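Local coordinates for CCHC-type domain-containing protein (Trypanosoma brucei brucei, PDB 7C45) that binds RNA and probably trims guide RNAs as an RNase D-type 3'-5' exonuclease, with metal ions at its active site, at residues I38-E43 with K98-C103; V212-R217 with R250-G255; D160-T165 with P181-E186. All blocks are in the same frame, centred on the assembly; numbering follows the deposited sequence.

Interaction 1: residues I38-E43 with K98-C103; sequences IALDIE and KLFFDC. With CA (calcium ion), chain E; CA (calcium ion), chain F; nucleotides of chain B.
Ile-38 O accepts the peptide N-H of Leu-99 at 2.8 Å (Leu-99 N to Ile-38 O). This begins a parallel pairing in which Ile-38 stands beside Lys-98 and Ala-39 beside Leu-99. The small Ala-39 suits its place because Ile-195 of helix 182-202 packs over it and also over Leu-99. Leu-40 N then donates to Leu-99 O at 2.8 Å. On the other side of the sheet Leu-40 carries most of the side-chain packing. Its CB rests over one face of Phe-100, 4.2 Å from the ring centroid and offset toward the rim. Its CD1 runs alongside the aliphatic part of Lys-98, 3.5 Å from CG; the bent lysine chain carries NZ onward to Ile-96 O, Leu-90 O and Glu-119 O. Beyond Leu-40 the backbones diverge, and a water spans the gap from Leu-40 O to Phe-101 N. Asp-41 has its CG anti to the backbone N (chi1 -172°), which presents both carboxylate oxygens to metal. OD2 binds one calcium at 2.2 Å and OD1 the other at 2.4 Å, while OP1 of U10 of the bound RNA (chain B) joins both ions. Waters held by the carbonyls of Ile-42, Phe-101 and Asp-102 complete much of the second ion's shell. At the strand's far end Glu-43 divides its work: OE2 binds the first calcium with Asp-191, and OE1 accepts O3' of the same U10 at 2.8 Å. On segment 98-103, Asp-102 OD2 meets O2' of U8 of the same RNA chain and pairs with Arg-104. An Asp-x-Glu sequence on a central strand, two metals and a shared phosphate oxygen are the signature of the DEDD exonuclease site in the RNase H-like fold.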
loop_
_atom_site.group_PDB
_atom_site.type_symbol
_atom_site.label_atom_id
_atom_site.label_comp_id
_atom_site.label_asym_id
_atom_site.label_seq_id
_atom_site.Cartn_x
_atom_site.Cartn_y
_atom_site.Cartn_z
ATOM N N ILE A 38 -5.660 10.985 -0.724
ATOM C CA ILE A 38 -6.648 9.943 -0.997
ATOM C C ILE A 38 -5.919 8.614 -1.093
ATOM O O ILE A 38 -5.105 8.427 -1.997
ATOM C CB ILE A 38 -7.423 10.192 -2.302
ATOM C CG1 ILE A 38 -8.070 11.575 -2.317
ATOM C CG2 ILE A 38 -8.450 9.080 -2.526
ATOM C CD1 ILE A 38 -8.634 11.897 -3.636
ATOM N N ALA A 39 -6.203 7.704 -0.165
ATOM C CA ALA A 39 -5.708 6.338 -0.248
ATOM C C ALA A 39 -6.518 5.576 -1.290
ATOM O O ALA A 39 -7.750 5.606 -1.247
ATOM C CB ALA A 39 -5.825 5.649 1.105
ATOM N N LEU A 40 -5.828 4.877 -2.190
ATOM C CA LEU A 40 -6.475 4.144 -3.276
ATOM C C LEU A 40 -6.069 2.681 -3.276
ATOM O O LEU A 40 -4.972 2.322 -2.851
ATOM C CB LEU A 40 -6.140 4.728 -4.625
ATOM C CG LEU A 40 -6.741 6.091 -4.918
ATOM C CD1 LEU A 40 -6.144 6.637 -6.197
ATOM C CD2 LEU A 40 -8.262 6.003 -5.056
ATOM N N ASP A 41 -6.969 1.856 -3.800
ATOM C CA ASP A 41 -6.776 0.421 -3.917
ATOM C C ASP A 41 -7.706 -0.049 -5.031
ATOM O O ASP A 41 -8.675 0.629 -5.374
ATOM C CB ASP A 41 -7.067 -0.250 -2.578
ATOM C CG ASP A 41 -6.704 -1.715 -2.534
ATOM O OD1 ASP A 41 -5.912 -2.183 -3.348
ATOM O OD2 ASP A 41 -7.223 -2.383 -1.635
ATOM N N ILE A 42 -7.398 -1.210 -5.604
ATOM C CA ILE A 42 -8.247 -1.765 -6.661
ATOM C C ILE A 42 -8.437 -3.248 -6.406
ATOM O O ILE A 42 -7.475 -3.958 -6.095
ATOM C CB ILE A 42 -7.647 -1.539 -8.066
ATOM C CG1 ILE A 42 -7.510 -0.043 -8.374
ATOM C CG2 ILE A 42 -8.490 -2.219 -9.114
ATOM C CD1 ILE A 42 -6.815 0.228 -9.707
ATOM N N GLU A 43 -9.681 -3.723 -6.548
ATOM C CA GLU A 43 -9.967 -5.153 -6.638
ATOM C C GLU A 43 -10.384 -5.507 -8.058
ATOM O O GLU A 43 -11.262 -4.859 -8.632
ATOM C CB GLU A 43 -11.073 -5.593 -5.677
ATOM C CG GLU A 43 -10.822 -5.295 -4.178
ATOM C CD GLU A 43 -9.439 -5.715 -3.688
ATOM O OE1 GLU A 43 -9.052 -6.867 -3.964
ATOM O OE2 GLU A 43 -8.765 -4.903 -2.984
ATOM N N LYS A 98 -2.221 10.983 -4.018
ATOM C CA LYS A 98 -2.846 9.673 -4.058
ATOM C C LYS A 98 -1.878 8.688 -3.400
ATOM O O LYS A 98 -0.720 8.588 -3.811
ATOM C CB LYS A 98 -3.183 9.283 -5.496
ATOM C CG LYS A 98 -4.596 9.775 -5.977
ATOM C CD LYS A 98 -4.685 11.295 -6.129
ATOM C CE LYS A 98 -4.005 11.741 -7.416
ATOM N NZ LYS A 98 -3.865 13.185 -7.665
ATOM N N LEU A 99 -2.354 7.985 -2.378
ATOM C CA LEU A 99 -1.569 7.044 -1.591
ATOM C C LEU A 99 -1.886 5.616 -2.020
ATOM O O LEU A 99 -3.051 5.210 -2.009
ATOM C CB LEU A 99 -1.881 7.208 -0.106
ATOM C CG LEU A 99 -1.638 8.598 0.484
ATOM C CD1 LEU A 99 -2.432 8.740 1.764
ATOM C CD2 LEU A 99 -0.170 8.799 0.768
ATOM N N PHE A 100 -0.848 4.847 -2.342
ATOM C CA PHE A 100 -0.991 3.457 -2.755
ATOM C C PHE A 100 -0.157 2.582 -1.838
ATOM O O PHE A 100 0.726 3.068 -1.134
ATOM C CB PHE A 100 -0.515 3.216 -4.193
ATOM C CG PHE A 100 -1.463 3.718 -5.253
ATOM C CD1 PHE A 100 -1.405 5.030 -5.676
ATOM C CD2 PHE A 100 -2.383 2.869 -5.823
ATOM C CE1 PHE A 100 -2.264 5.496 -6.663
ATOM C CE2 PHE A 100 -3.246 3.315 -6.819
ATOM C CZ PHE A 100 -3.188 4.635 -7.229
ATOM N N PHE A 101 -0.431 1.285 -1.876
ATOM C CA PHE A 101 0.462 0.276 -1.304
ATOM C C PHE A 101 0.745 -0.720 -2.429
ATOM O O PHE A 101 -0.084 -1.592 -2.735
ATOM C CB PHE A 101 -0.129 -0.410 -0.075
ATOM C CG PHE A 101 0.880 -1.252 0.669
ATOM C CD1 PHE A 101 1.687 -0.669 1.623
ATOM C CD2 PHE A 101 1.042 -2.596 0.390
ATOM C CE1 PHE A 101 2.622 -1.418 2.312
ATOM C CE2 PHE A 101 1.983 -3.345 1.059
ATOM C CZ PHE A 101 2.774 -2.753 2.026
ATOM N N ASP A 102 1.926 -0.563 -3.037
ATOM C CA ASP A 102 2.309 -1.160 -4.310
ATOM C C ASP A 102 1.377 -0.669 -5.411
ATOM O O ASP A 102 0.320 -1.270 -5.643
ATOM C CB ASP A 102 2.322 -2.700 -4.261
ATOM C CG ASP A 102 3.001 -3.315 -5.508
ATOM O OD1 ASP A 102 3.266 -2.552 -6.447
ATOM O OD2 ASP A 102 3.257 -4.530 -5.536
ATOM N N CYS A 103 1.787 0.386 -6.118
ATOM C CA CYS A 103 0.957 1.013 -7.145
ATOM C C CYS A 103 1.078 0.344 -8.506
ATOM O O CYS A 103 0.352 0.715 -9.430
ATOM C CB CYS A 103 1.332 2.490 -7.316
ATOM S SG CYS A 103 2.973 2.820 -7.980
HETATM CA CA CA E . -6.981 -4.565 -1.595
HETATM CA CA CA F . -3.908 -3.453 -3.692
ATOM P P U B 10 -4.317 -6.326 -3.245
ATOM O OP1 U B 10 -5.303 -5.299 -2.858
ATOM O OP2 U B 10 -3.863 -7.353 -2.261
ATOM O "O5'" U B 10 -4.852 -7.103 -4.535
ATOM C "C5'" U B 10 -5.559 -6.401 -5.544
ATOM C "C4'" U B 10 -5.941 -7.306 -6.686
ATOM O "O4'" U B 10 -4.783 -8.056 -7.098
ATOM C "C3'" U B 10 -6.976 -8.373 -6.375
ATOM O "O3'" U B 10 -8.296 -7.882 -6.443
ATOM C "C2'" U B 10 -6.694 -9.429 -7.431
ATOM O "O2'" U B 10 -7.282 -9.040 -8.665
ATOM C "C1'" U B 10 -5.175 -9.329 -7.560
ATOM N N1 U B 10 -4.472 -10.351 -6.763
ATOM C C2 U B 10 -4.391 -11.600 -7.336
ATOM O O2 U B 10 -4.888 -11.843 -8.426
ATOM N N3 U B 10 -3.722 -12.529 -6.580
ATOM C C4 U B 10 -3.137 -12.320 -5.347
ATOM O O4 U B 10 -2.572 -13.259 -4.793
ATOM C C5 U B 10 -3.256 -10.992 -4.826
ATOM C C6 U B 10 -3.905 -10.067 -5.540
ATOM P P U B 8 5.068 -11.504 -0.368
ATOM O OP1 U B 8 5.314 -12.627 -1.299
ATOM O OP2 U B 8 6.058 -11.261 0.710
ATOM O "O5'" U B 8 4.838 -10.227 -1.274
ATOM C "C5'" U B 8 5.217 -8.940 -0.833
ATOM C "C4'" U B 8 4.814 -7.904 -1.840
ATOM O "O4'" U B 8 5.455 -8.182 -3.106
ATOM C "C3'" U B 8 3.336 -7.830 -2.183
ATOM O "O3'" U B 8 2.612 -7.093 -1.221
ATOM C "C2'" U B 8 3.354 -7.179 -3.558
ATOM O "O2'" U B 8 3.582 -5.775 -3.449
ATOM C "C1'" U B 8 4.609 -7.808 -4.163
ATOM N N1 U B 8 4.328 -9.035 -4.947
ATOM C C2 U B 8 3.891 -8.875 -6.236
ATOM O O2 U B 8 3.684 -7.779 -6.714
ATOM N N3 U B 8 3.677 -10.055 -6.920
ATOM C C4 U B 8 3.905 -11.325 -6.414
ATOM O O4 U B 8 3.691 -12.316 -7.119
ATOM C C5 U B 8 4.388 -11.388 -5.071
ATOM C C6 U B 8 4.586 -10.256 -4.395
HETATM O O HOH W 1 -2.865 0.695 -3.215
HETATM O O HOH W 2 -4.715 -3.385 -5.930
HETATM O O HOH W 3 -2.527 -2.826 -1.781
HETATM O O HOH W 4 -2.319 -1.784 -4.597
HETATM O O HOH W 5 -8.576 -4.427 0.782
HETATM O O HOH W 6 -7.464 -6.809 -0.643
#

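Interaction 2: residues V212-R217 with R250-G255; sequences VVAVER and RYIGPG
Tyr-251 leans from the last turn of helix 245-251 against Ala-214 and Arg-217 in the opening turns of helix 212-226. Its CB lies 4.2 Å from Ala-214 O, a loose approach to the backbone of the other helix. A chi1 of -69° sets CG beside the tyrosine's own backbone N, and from there the ring reaches Arg-217. CD1 meets Arg-217 CB at 3.7 Å, so the arginine contributes the aliphatic base of its chain; the bends at chi2 and chi3 lead the guanidinium away. One atom further, CE1 meets Arg-217 O, also at 3.7 Å, while Arg-250 CG lies over one face of the ring, toward the rim. At the tip, OH is hydrogen-bonded to Gln-221 NE2, one turn beyond Arg-217, and sits over the centre of the Arg-250 guanidinium, 3.3 Å above its plane. A tyrosine fits here because its ring gives carbon atoms to pack on the base of Arg-217 while the hydroxyl reaches Gln-221. This is helix-to-helix packing between the start of helix 212-226 and the end of helix 245-251, away from the metal sites and with its nearest atom about 14 Å from the bound RNA. Ala-214 is small enough for its CB to come within 3.5 Å of Tyr-251 O. The same methyl touches Ile-252 CD1 at 4.0 Å, and Val-215 CG2 lies 4.3 Å from that carbon. The two residues continue the apolar surface inward: Val-215 packs on Phe-127 and Leu-122, and Ile-252 on Ala-130 of helix 124-136. Straight after Ile-252 the chain leaves the helix at Gly-253, whose phi of 117° suits a residue without CB, and Gly-253 O accepts a bond from Trp-133 NE1.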
loop_
_atom_site.group_PDB
_atom_site.type_symbol
_atom_site.label_atom_id
_atom_site.label_comp_id
_atom_site.label_asym_id
_atom_site.label_seq_id
_atom_site.Cartn_x
_atom_site.Cartn_y
_atom_site.Cartn_z
ATOM N N VAL A 212 9.969 12.586 2.134
ATOM C CA VAL A 212 8.764 12.248 1.386
ATOM C C VAL A 212 8.892 12.668 -0.075
ATOM O O VAL A 212 8.407 11.974 -0.966
ATOM C CB VAL A 212 7.528 12.870 2.055
ATOM C CG1 VAL A 212 7.483 12.482 3.510
ATOM C CG2 VAL A 212 7.582 14.349 1.962
ATOM N N VAL A 213 9.576 13.777 -0.346
ATOM C CA VAL A 213 9.735 14.240 -1.722
ATOM C C VAL A 213 10.523 13.219 -2.543
ATOM O O VAL A 213 10.203 12.947 -3.711
ATOM C CB VAL A 213 10.426 15.613 -1.737
ATOM C CG1 VAL A 213 10.839 15.948 -3.125
ATOM C CG2 VAL A 213 9.506 16.687 -1.206
ATOM N N ALA A 214 11.562 12.633 -1.937
ATOM C CA ALA A 214 12.333 11.607 -2.624
ATOM C C ALA A 214 11.454 10.426 -2.996
ATOM O O ALA A 214 11.539 9.907 -4.115
ATOM C CB ALA A 214 13.484 11.126 -1.749
ATOM N N VAL A 215 10.601 9.991 -2.076
ATOM C CA VAL A 215 9.748 8.845 -2.360
ATOM C C VAL A 215 8.661 9.223 -3.365
ATOM O O VAL A 215 8.233 8.391 -4.175
ATOM C CB VAL A 215 9.152 8.283 -1.066
ATOM C CG1 VAL A 215 8.349 7.031 -1.357
ATOM C CG2 VAL A 215 10.263 7.958 -0.069
ATOM N N GLU A 216 8.218 10.476 -3.346
ATOM C CA GLU A 216 7.256 10.912 -4.357
ATOM C C GLU A 216 7.867 10.806 -5.744
ATOM O O GLU A 216 7.215 10.341 -6.686
ATOM C CB GLU A 216 6.802 12.353 -4.084
ATOM C CG GLU A 216 5.766 12.510 -2.981
ATOM C CD GLU A 216 5.375 13.978 -2.749
ATOM O OE1 GLU A 216 6.208 14.857 -2.979
ATOM O OE2 GLU A 216 4.219 14.235 -2.383
ATOM N N ARG A 217 9.127 11.236 -5.884
ATOM C CA ARG A 217 9.804 11.168 -7.174
ATOM C C ARG A 217 10.024 9.720 -7.592
ATOM O O ARG A 217 9.828 9.360 -8.763
ATOM C CB ARG A 217 11.131 11.934 -7.115
ATOM C CG ARG A 217 10.959 13.442 -6.933
ATOM C CD ARG A 217 10.147 14.045 -8.062
ATOM N NE ARG A 217 8.712 14.027 -7.778
ATOM C CZ ARG A 217 7.754 13.850 -8.688
ATOM N NH1 ARG A 217 6.481 13.853 -8.313
ATOM N NH2 ARG A 217 8.060 13.665 -9.967
ATOM N N ARG A 250 19.382 6.029 -7.103
ATOM C CA ARG A 250 19.172 7.318 -7.753
ATOM C C ARG A 250 18.297 8.247 -6.916
ATOM O O ARG A 250 18.646 9.411 -6.689
ATOM C CB ARG A 250 18.548 7.098 -9.127
ATOM C CG ARG A 250 18.053 8.354 -9.792
ATOM C CD ARG A 250 17.516 7.974 -11.164
ATOM N NE ARG A 250 16.941 9.104 -11.874
ATOM C CZ ARG A 250 16.345 9.005 -13.055
ATOM N NH1 ARG A 250 15.844 10.082 -13.640
ATOM N NH2 ARG A 250 16.242 7.819 -13.640
ATOM N N TYR A 251 17.151 7.757 -6.454
ATOM C CA TYR A 251 16.173 8.619 -5.802
ATOM C C TYR A 251 16.384 8.755 -4.302
ATOM O O TYR A 251 16.065 9.808 -3.735
ATOM C CB TYR A 251 14.754 8.097 -6.073
ATOM C CG TYR A 251 14.365 8.262 -7.524
ATOM C CD1 TYR A 251 13.780 9.441 -7.972
ATOM C CD2 TYR A 251 14.610 7.260 -8.454
ATOM C CE1 TYR A 251 13.451 9.619 -9.301
ATOM C CE2 TYR A 251 14.267 7.426 -9.788
ATOM C CZ TYR A 251 13.691 8.607 -10.203
ATOM O OH TYR A 251 13.366 8.788 -11.525
ATOM N N ILE A 252 16.888 7.720 -3.645
ATOM C CA ILE A 252 17.081 7.733 -2.206
ATOM C C ILE A 252 18.538 7.993 -1.837
ATOM O O ILE A 252 18.820 8.698 -0.868
ATOM C CB ILE A 252 16.580 6.407 -1.590
ATOM C CG1 ILE A 252 15.152 6.070 -2.068
ATOM C CG2 ILE A 252 16.597 6.490 -0.085
ATOM C CD1 ILE A 252 14.135 7.147 -1.753
ATOM N N GLY A 253 19.476 7.425 -2.588
ATOM C CA GLY A 253 20.879 7.548 -2.255
ATOM C C GLY A 253 21.491 6.197 -1.952
ATOM O O GLY A 253 20.884 5.146 -2.188
ATOM N N PRO A 254 22.712 6.204 -1.417
ATOM C CA PRO A 254 23.410 4.944 -1.146
ATOM C C PRO A 254 22.727 4.175 -0.040
ATOM O O PRO A 254 22.144 4.751 0.876
ATOM C CB PRO A 254 24.806 5.403 -0.707
ATOM C CG PRO A 254 24.556 6.714 -0.098
ATOM C CD PRO A 254 23.492 7.360 -0.949
ATOM N N GLY A 255 22.799 2.853 -0.144
ATOM C CA GLY A 255 22.226 2.009 0.866
ATOM C C GLY A 255 23.108 1.931 2.098
ATOM O O GLY A 255 24.327 2.091 2.039
#

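Interaction 3: residues D160-T165 with P181-E186; sequences DSAVQT and PDHFLE
Val-163 meets Phe-184 in a CH-pi contact: CG2 stands over the centre of the ring, 3.7 Å from its centroid and only 12° off the normal. A branched valine suits this spot, since one methyl sits over the ring while the other, CG1, reaches its CD2 and CE2 atoms. Plain van der Waals contact follows at His-183, whose CD2 lies 3.7 Å from the same CG2; valine and imidazole lie alongside, running in opposite senses. Chi1 of 58° sets the imidazole between its backbone N and carbonyl carbon and brings it round to Val-163, and Ala-162 CB lies 4.3 Å from its NE2. The polar link runs through water: it accepts from Asp-160 N at 2.9 Å and donates to His-183 O at 2.6 Å. Segments 161-165 and 182-186 run at 83° to each other, packing helix 161-168 on the start of helix 182-202 within the exonuclease domain, with the side chain of Val-163 about 7 Å from that of Glu-43. Apolar burial and dispersion carry most of the contact, centred on the buried Val-163 and Phe-184, so it depends more on fit of shape than on directed bonds.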
loop_
_atom_site.group_PDB
_atom_site.type_symbol
_atom_site.label_atom_id
_atom_site.label_comp_id
_atom_site.label_asym_id
_atom_site.label_seq_id
_atom_site.Cartn_x
_atom_site.Cartn_y
_atom_site.Cartn_z
ATOM N N ASP A 160 -13.676 -12.244 5.087
ATOM C CA ASP A 160 -12.222 -12.186 5.218
ATOM C C ASP A 160 -11.614 -13.531 4.830
ATOM O O ASP A 160 -10.666 -13.596 4.052
ATOM C CB ASP A 160 -11.817 -11.804 6.650
ATOM C CG ASP A 160 -10.378 -11.306 6.747
ATOM O OD1 ASP A 160 -10.158 -10.083 6.598
ATOM O OD2 ASP A 160 -9.468 -12.130 6.984
ATOM N N SER A 161 -12.172 -14.610 5.375
ATOM C CA SER A 161 -11.649 -15.935 5.074
ATOM C C SER A 161 -12.221 -16.463 3.767
ATOM O O SER A 161 -11.476 -16.745 2.824
ATOM C CB SER A 161 -11.950 -16.899 6.224
ATOM O OG SER A 161 -11.534 -18.213 5.900
ATOM N N ALA A 162 -13.551 -16.599 3.696
ATOM C CA ALA A 162 -14.198 -17.111 2.489
ATOM C C ALA A 162 -13.773 -16.339 1.246
ATOM O O ALA A 162 -13.708 -16.908 0.152
ATOM C CB ALA A 162 -15.717 -17.056 2.641
ATOM N N VAL A 163 -13.481 -15.046 1.392
ATOM C CA VAL A 163 -12.946 -14.284 0.270
ATOM C C VAL A 163 -11.553 -14.787 -0.082
ATOM O O VAL A 163 -11.254 -15.068 -1.248
ATOM C CB VAL A 163 -12.944 -12.778 0.591
ATOM C CG1 VAL A 163 -12.587 -11.975 -0.646
ATOM C CG2 VAL A 163 -14.306 -12.359 1.123
ATOM N N GLN A 164 -10.687 -14.925 0.927
ATOM C CA GLN A 164 -9.363 -15.494 0.697
ATOM C C GLN A 164 -9.453 -16.926 0.195
ATOM O O GLN A 164 -8.621 -17.357 -0.609
ATOM C CB GLN A 164 -8.538 -15.436 1.982
ATOM C CG GLN A 164 -8.082 -14.040 2.372
ATOM C CD GLN A 164 -6.931 -13.555 1.523
ATOM O OE1 GLN A 164 -6.807 -12.363 1.250
ATOM N NE2 GLN A 164 -6.080 -14.483 1.097
ATOM N N THR A 165 -10.463 -17.670 0.649
ATOM C CA THR A 165 -10.639 -19.051 0.220
ATOM C C THR A 165 -10.968 -19.129 -1.267
ATOM O O THR A 165 -10.401 -19.948 -1.996
ATOM C CB THR A 165 -11.737 -19.716 1.051
ATOM O OG1 THR A 165 -11.478 -19.504 2.444
ATOM C CG2 THR A 165 -11.790 -21.212 0.776
ATOM N N PRO A 181 -21.317 -9.791 -1.382
ATOM C CA PRO A 181 -21.672 -9.992 0.027
ATOM C C PRO A 181 -20.963 -8.988 0.924
ATOM O O PRO A 181 -19.899 -8.465 0.588
ATOM C CB PRO A 181 -21.208 -11.424 0.311
ATOM C CG PRO A 181 -21.178 -12.077 -1.009
ATOM C CD PRO A 181 -20.731 -11.008 -1.962
ATOM N N ASP A 182 -21.577 -8.716 2.073
ATOM C CA ASP A 182 -21.007 -7.754 3.011
ATOM C C ASP A 182 -19.540 -8.035 3.311
ATOM O O ASP A 182 -18.722 -7.108 3.354
ATOM C CB ASP A 182 -21.819 -7.753 4.307
ATOM C CG ASP A 182 -23.250 -7.359 4.085
ATOM O OD1 ASP A 182 -23.549 -6.874 2.972
ATOM O OD2 ASP A 182 -24.065 -7.525 5.019
ATOM N N HIS A 183 -19.183 -9.302 3.537
ATOM C CA HIS A 183 -17.811 -9.591 3.918
ATOM C C HIS A 183 -16.840 -9.409 2.754
ATOM O O HIS A 183 -15.660 -9.164 2.992
ATOM C CB HIS A 183 -17.697 -11.000 4.511
ATOM C CG HIS A 183 -18.167 -12.091 3.602
ATOM N ND1 HIS A 183 -19.499 -12.393 3.428
ATOM C CD2 HIS A 183 -17.481 -12.966 2.832
ATOM C CE1 HIS A 183 -19.615 -13.398 2.581
ATOM N NE2 HIS A 183 -18.404 -13.762 2.202
ATOM N N PHE A 184 -17.312 -9.495 1.505
ATOM C CA PHE A 184 -16.471 -9.090 0.381
ATOM C C PHE A 184 -16.237 -7.583 0.396
ATOM O O PHE A 184 -15.118 -7.114 0.177
ATOM C CB PHE A 184 -17.126 -9.507 -0.939
ATOM C CG PHE A 184 -16.938 -10.949 -1.297
ATOM C CD1 PHE A 184 -17.571 -11.952 -0.591
ATOM C CD2 PHE A 184 -16.161 -11.296 -2.385
ATOM C CE1 PHE A 184 -17.398 -13.278 -0.940
ATOM C CE2 PHE A 184 -16.000 -12.620 -2.747
ATOM C CZ PHE A 184 -16.613 -13.609 -2.021
ATOM N N LEU A 185 -17.289 -6.807 0.647
ATOM C CA LEU A 185 -17.138 -5.359 0.694
ATOM C C LEU A 185 -16.177 -4.938 1.797
ATOM O O LEU A 185 -15.322 -4.067 1.594
ATOM C CB LEU A 185 -18.514 -4.718 0.887
ATOM C CG LEU A 185 -19.439 -5.015 -0.301
ATOM C CD1 LEU A 185 -20.884 -4.557 -0.016
ATOM C CD2 LEU A 185 -18.912 -4.348 -1.554
ATOM N N GLU A 186 -16.320 -5.528 2.979
ATOM C CA GLU A 186 -15.445 -5.175 4.091
ATOM C C GLU A 186 -14.013 -5.583 3.799
ATOM O O GLU A 186 -13.066 -4.844 4.107
ATOM C CB GLU A 186 -15.949 -5.836 5.374
ATOM C CG GLU A 186 -15.121 -5.534 6.636
ATOM C CD GLU A 186 -14.700 -4.069 6.782
ATOM O OE1 GLU A 186 -13.513 -3.825 7.102
ATOM O OE2 GLU A 186 -15.538 -3.175 6.564
HETATM O O HOH W 7 -14.545 -9.465 5.343
#

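From the N terminus, interaction 1 comes first: the chain leaves strand 37-44, passes through two more strands and helices, and returns to pair strand 97-100 beside it, closing a long loop at the heart of the sheet. Interaction 3 then closes a short one, bringing the start of helix 182-202 back against helix 161-168; the later part of helix 182-202 also lies over the sheet of interaction 1 and supplies Asp-191 to its metal site. Helix 212-226 follows, and interaction 2 closes the loop from it to the end of helix 245-251. The three neither nest nor cross but stand in series. Interactions 2 and 3 lie on opposite sides of the chain's centre, their centres about 37 Å apart.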